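Local coordinates for protein deoxyhypusine synthase, putative (Entamoeba histolytica, PDB 7L9R) that probably acts as a deoxyhypusine synthase, an NAD-dependent transferase that makes the first intermediate of hypusine on the translation factor eIF5A, at residues R83-T94 / T257-L268. Numbering follows the deposited sequence.
Sequences RLKRCTIYLGFT and TIHSVETGVIIL
Thr88, Tyr90 and Gly92 exchange backbone hydrogen bonds with Glu262, Gly264, Ile266 and Leu268, and lie opposite Thr263, Val265 and Ile267, in a parallel strand pair, 87-93 beside 262-268, with a 24° angle between their directions. Six such bonds join them, running from Thr88 N to Glu262 O (2.6 Å) as far as Leu268 N to Gly92 O (2.8 Å); a weak one from Thr94 N to Leu268 O follows. On the face carrying Cys87, Ile89 and Leu91, apolar contacts dominate: Leu91 CD1 reaches Ile266 CG2 at 4.1 Å, the two side chains slanting across each other. Cys87 SG, turned anti to its own backbone N (chi1 -177°), lies 3.3 Å from Gly264 N, over a residue without a side chain. Helix 51-66 packs on Ile89 and Ile266, and helix 102-111 on Leu91 and Leu268. On the other face, Tyr90 extends its ring back to the end of helix 247-258, where its OH touches Thr257 CG2 at 3.2 Å and shares a hydrogen bond with Ser256 OG, while Gly264 O lies at the ring edge. Ahead of the strands, Arg83 NH1 donates to His259 O (2.6 Å), the acceptor lying in the guanidinium plane, though NH1 stands well above the plane of that carbonyl; Val261 CG2 sits 3.5 Å above the centre of the guanidinium, whose NE pairs with Asp81. Together the two strands form the middle of a six-stranded parallel sheet of order 3-2-1-4-5-6, the Rossmann-like arrangement of the deoxyhypusine synthase fold.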
loop_
_atom_site.group_PDB
_atom_site.type_symbol
_atom_site.label_atom_id
_atom_site.label_comp_id
_atom_site.label_asym_id
_atom_site.label_seq_id
_atom_site.Cartn_x
_atom_site.Cartn_y
_atom_site.Cartn_z
ATOM N N ARG B 83 40.743 -12.461 13.640
ATOM C CA ARG B 83 39.408 -12.542 13.069
ATOM C C ARG B 83 39.451 -13.175 11.685
ATOM O O ARG B 83 40.447 -13.074 10.959
ATOM C CB ARG B 83 38.780 -11.153 12.965
ATOM C CG ARG B 83 38.497 -10.474 14.288
ATOM C CD ARG B 83 37.993 -9.060 14.052
ATOM N NE ARG B 83 38.954 -8.284 13.276
ATOM C CZ ARG B 83 38.687 -7.128 12.682
ATOM N NH1 ARG B 83 37.481 -6.585 12.735
ATOM N NH2 ARG B 83 39.652 -6.511 12.006
ATOM N N LEU B 84 38.355 -13.840 11.325
ATOM C CA LEU B 84 38.184 -14.323 9.962
ATOM C C LEU B 84 38.066 -13.128 9.029
ATOM O O LEU B 84 37.202 -12.266 9.221
ATOM C CB LEU B 84 36.951 -15.214 9.860
ATOM C CG LEU B 84 37.036 -16.548 10.601
ATOM C CD1 LEU B 84 35.792 -17.379 10.335
ATOM C CD2 LEU B 84 38.289 -17.300 10.183
ATOM N N LYS B 85 38.943 -13.063 8.029
ATOM C CA LYS B 85 38.979 -11.923 7.117
ATOM C C LYS B 85 38.025 -12.193 5.958
ATOM O O LYS B 85 38.416 -12.552 4.846
ATOM C CB LYS B 85 40.403 -11.661 6.650
ATOM C CG LYS B 85 41.376 -11.396 7.791
ATOM C CD LYS B 85 40.823 -10.358 8.744
ATOM C CE LYS B 85 41.861 -9.915 9.769
ATOM N NZ LYS B 85 42.333 -11.030 10.636
ATOM N N ARG B 86 36.737 -12.014 6.241
ATOM C CA ARG B 86 35.682 -12.226 5.261
ATOM C C ARG B 86 34.475 -11.384 5.658
ATOM O O ARG B 86 34.499 -10.649 6.650
ATOM C CB ARG B 86 35.308 -13.704 5.159
ATOM C CG ARG B 86 34.655 -14.244 6.415
ATOM C CD ARG B 86 34.289 -15.697 6.243
ATOM N NE ARG B 86 33.475 -16.181 7.347
ATOM C CZ ARG B 86 32.857 -17.354 7.359
ATOM N NH1 ARG B 86 32.947 -18.191 6.338
ATOM N NH2 ARG B 86 32.120 -17.689 8.416
ATOM N N CYS B 87 33.411 -11.502 4.873
ATOM C CA CYS B 87 32.183 -10.761 5.110
ATOM C C CYS B 87 31.320 -11.522 6.110
ATOM O O CYS B 87 31.021 -12.702 5.904
ATOM C CB CYS B 87 31.430 -10.548 3.798
ATOM S SG CYS B 87 29.923 -9.565 3.949
ATOM N N THR B 88 30.936 -10.853 7.197
ATOM C CA THR B 88 29.945 -11.391 8.121
ATOM C C THR B 88 28.560 -11.187 7.518
ATOM O O THR B 88 28.274 -10.124 6.959
ATOM C CB THR B 88 30.045 -10.706 9.489
ATOM O OG1 THR B 88 31.358 -10.892 10.036
ATOM C CG2 THR B 88 29.032 -11.297 10.452
ATOM N N ILE B 89 27.718 -12.213 7.581
ATOM C CA ILE B 89 26.436 -12.211 6.885
ATOM C C ILE B 89 25.304 -12.361 7.893
ATOM O O ILE B 89 25.264 -13.336 8.653
ATOM C CB ILE B 89 26.371 -13.313 5.814
ATOM C CG1 ILE B 89 27.517 -13.130 4.814
ATOM C CG2 ILE B 89 25.021 -13.298 5.117
ATOM C CD1 ILE B 89 27.483 -14.085 3.653
ATOM N N TYR B 90 24.365 -11.415 7.856
ATOM C CA TYR B 90 23.210 -11.365 8.741
ATOM C C TYR B 90 21.963 -11.686 7.934
ATOM O O TYR B 90 21.733 -11.082 6.881
ATOM C CB TYR B 90 23.068 -9.973 9.374
ATOM C CG TYR B 90 24.229 -9.577 10.251
ATOM C CD1 TYR B 90 25.413 -9.102 9.701
ATOM C CD2 TYR B 90 24.143 -9.680 11.635
ATOM C CE1 TYR B 90 26.484 -8.751 10.506
ATOM C CE2 TYR B 90 25.208 -9.330 12.448
ATOM C CZ TYR B 90 26.374 -8.866 11.878
ATOM O OH TYR B 90 27.432 -8.517 12.685
ATOM N N LEU B 91 21.157 -12.622 8.425
ATOM C CA LEU B 91 19.920 -13.001 7.755
ATOM C C LEU B 91 18.744 -12.639 8.647
ATOM O O LEU B 91 18.628 -13.152 9.766
ATOM C CB LEU B 91 19.904 -14.491 7.417
ATOM C CG LEU B 91 18.601 -15.003 6.805
ATOM C CD1 LEU B 91 18.276 -14.265 5.512
ATOM C CD2 LEU B 91 18.684 -16.502 6.572
ATOM N N GLY B 92 17.877 -11.762 8.154
ATOM C CA GLY B 92 16.669 -11.368 8.862
ATOM C C GLY B 92 15.446 -11.841 8.100
ATOM O O GLY B 92 15.398 -11.746 6.872
ATOM N N PHE B 93 14.463 -12.362 8.832
ATOM C CA PHE B 93 13.216 -12.785 8.215
ATOM C C PHE B 93 12.103 -12.726 9.247
ATOM O O PHE B 93 12.344 -12.743 10.458
ATOM C CB PHE B 93 13.319 -14.189 7.595
ATOM C CG PHE B 93 13.799 -15.260 8.541
ATOM C CD1 PHE B 93 12.938 -15.820 9.480
ATOM C CD2 PHE B 93 15.095 -15.745 8.459
ATOM C CE1 PHE B 93 13.372 -16.819 10.339
ATOM C CE2 PHE B 93 15.536 -16.744 9.314
ATOM C CZ PHE B 93 14.674 -17.283 10.255
ATOM N N THR B 94 10.875 -12.628 8.751
ATOM C CA THR B 94 9.722 -12.521 9.629
ATOM C C THR B 94 9.222 -13.902 10.029
ATOM O O THR B 94 9.517 -14.920 9.391
ATOM C CB THR B 94 8.582 -11.749 8.970
ATOM O OG1 THR B 94 8.171 -12.427 7.776
ATOM C CG2 THR B 94 9.024 -10.353 8.617
ATOM N N THR B 257 28.692 -6.265 14.585
ATOM C CA THR B 257 28.803 -5.394 13.418
ATOM C C THR B 257 30.003 -4.463 13.551
ATOM O O THR B 257 30.740 -4.247 12.582
ATOM C CB THR B 257 27.521 -4.587 13.216
ATOM O OG1 THR B 257 27.337 -3.682 14.311
ATOM C CG2 THR B 257 26.333 -5.511 13.143
ATOM N N ILE B 258 30.219 -3.919 14.749
ATOM C CA ILE B 258 31.345 -3.018 14.978
ATOM C C ILE B 258 32.669 -3.727 14.714
ATOM O O ILE B 258 33.591 -3.152 14.123
ATOM C CB ILE B 258 31.274 -2.448 16.409
ATOM C CG1 ILE B 258 30.150 -1.411 16.509
ATOM C CG2 ILE B 258 32.616 -1.867 16.832
ATOM C CD1 ILE B 258 29.763 -1.034 17.930
ATOM N N HIS B 259 32.786 -4.983 15.145
ATOM C CA HIS B 259 34.061 -5.691 15.128
ATOM C C HIS B 259 34.266 -6.576 13.903
ATOM O O HIS B 259 35.279 -7.275 13.831
ATOM C CB HIS B 259 34.200 -6.528 16.401
ATOM C CG HIS B 259 34.291 -5.704 17.645
ATOM N ND1 HIS B 259 33.628 -6.034 18.806
ATOM C CD2 HIS B 259 34.954 -4.552 17.904
ATOM C CE1 HIS B 259 33.883 -5.125 19.731
ATOM N NE2 HIS B 259 34.686 -4.215 19.209
ATOM N N SER B 260 33.349 -6.572 12.942
ATOM C CA SER B 260 33.501 -7.420 11.767
ATOM C C SER B 260 34.253 -6.695 10.658
ATOM O O SER B 260 34.127 -5.481 10.480
ATOM C CB SER B 260 32.144 -7.885 11.245
ATOM O OG SER B 260 31.469 -6.810 10.630
ATOM N N VAL B 261 35.038 -7.464 9.903
ATOM C CA VAL B 261 35.857 -6.892 8.840
ATOM C C VAL B 261 34.984 -6.353 7.711
ATOM O O VAL B 261 35.282 -5.305 7.125
ATOM C CB VAL B 261 36.862 -7.945 8.336
ATOM C CG1 VAL B 261 37.529 -7.480 7.062
ATOM C CG2 VAL B 261 37.916 -8.221 9.405
ATOM N N GLU B 262 33.896 -7.051 7.393
ATOM C CA GLU B 262 32.998 -6.669 6.310
ATOM C C GLU B 262 31.615 -7.222 6.634
ATOM O O GLU B 262 31.503 -8.317 7.189
ATOM C CB GLU B 262 33.507 -7.202 4.962
ATOM C CG GLU B 262 32.804 -6.634 3.740
ATOM C CD GLU B 262 33.481 -5.380 3.221
ATOM O OE1 GLU B 262 34.347 -4.828 3.932
ATOM O OE2 GLU B 262 33.143 -4.940 2.102
ATOM N N THR B 263 30.570 -6.464 6.295
ATOM C CA THR B 263 29.200 -6.797 6.674
ATOM C C THR B 263 28.308 -7.001 5.457
ATOM O O THR B 263 28.357 -6.224 4.498
ATOM C CB THR B 263 28.577 -5.697 7.542
ATOM O OG1 THR B 263 28.472 -4.487 6.779
ATOM C CG2 THR B 263 29.405 -5.442 8.780
ATOM N N GLY B 264 27.486 -8.037 5.514
ATOM C CA GLY B 264 26.421 -8.223 4.541
ATOM C C GLY B 264 25.105 -8.462 5.247
ATOM O O GLY B 264 25.049 -9.154 6.262
ATOM N N VAL B 265 24.038 -7.900 4.687
ATOM C CA VAL B 265 22.728 -7.934 5.324
ATOM C C VAL B 265 21.689 -8.357 4.298
ATOM O O VAL B 265 21.636 -7.805 3.193
ATOM C CB VAL B 265 22.368 -6.572 5.945
ATOM C CG1 VAL B 265 20.936 -6.551 6.377
ATOM C CG2 VAL B 265 23.255 -6.308 7.139
ATOM N N ILE B 266 20.869 -9.338 4.667
ATOM C CA ILE B 266 19.766 -9.833 3.851
ATOM C C ILE B 266 18.533 -9.834 4.738
ATOM O O ILE B 266 18.506 -10.525 5.766
ATOM C CB ILE B 266 20.035 -11.246 3.303
ATOM C CG1 ILE B 266 21.365 -11.289 2.557
ATOM C CG2 ILE B 266 18.889 -11.700 2.386
ATOM C CD1 ILE B 266 21.826 -12.696 2.230
ATOM N N ILE B 267 17.519 -9.061 4.356
ATOM C CA ILE B 267 16.324 -8.898 5.175
ATOM C C ILE B 267 15.108 -9.230 4.325
ATOM O O ILE B 267 14.875 -8.598 3.288
ATOM C CB ILE B 267 16.211 -7.479 5.753
ATOM C CG1 ILE B 267 17.446 -7.158 6.596
ATOM C CG2 ILE B 267 14.960 -7.358 6.616
ATOM C CD1 ILE B 267 17.485 -5.735 7.090
ATOM N N LEU B 268 14.325 -10.197 4.774
ATOM C CA LEU B 268 13.122 -10.615 4.077
ATOM C C LEU B 268 11.926 -10.196 4.918
ATOM O O LEU B 268 11.803 -10.616 6.074
ATOM C CB LEU B 268 13.132 -12.127 3.853
ATOM C CG LEU B 268 14.481 -12.722 3.450
ATOM C CD1 LEU B 268 14.410 -14.242 3.404
ATOM C CD2 LEU B 268 14.929 -12.184 2.105
#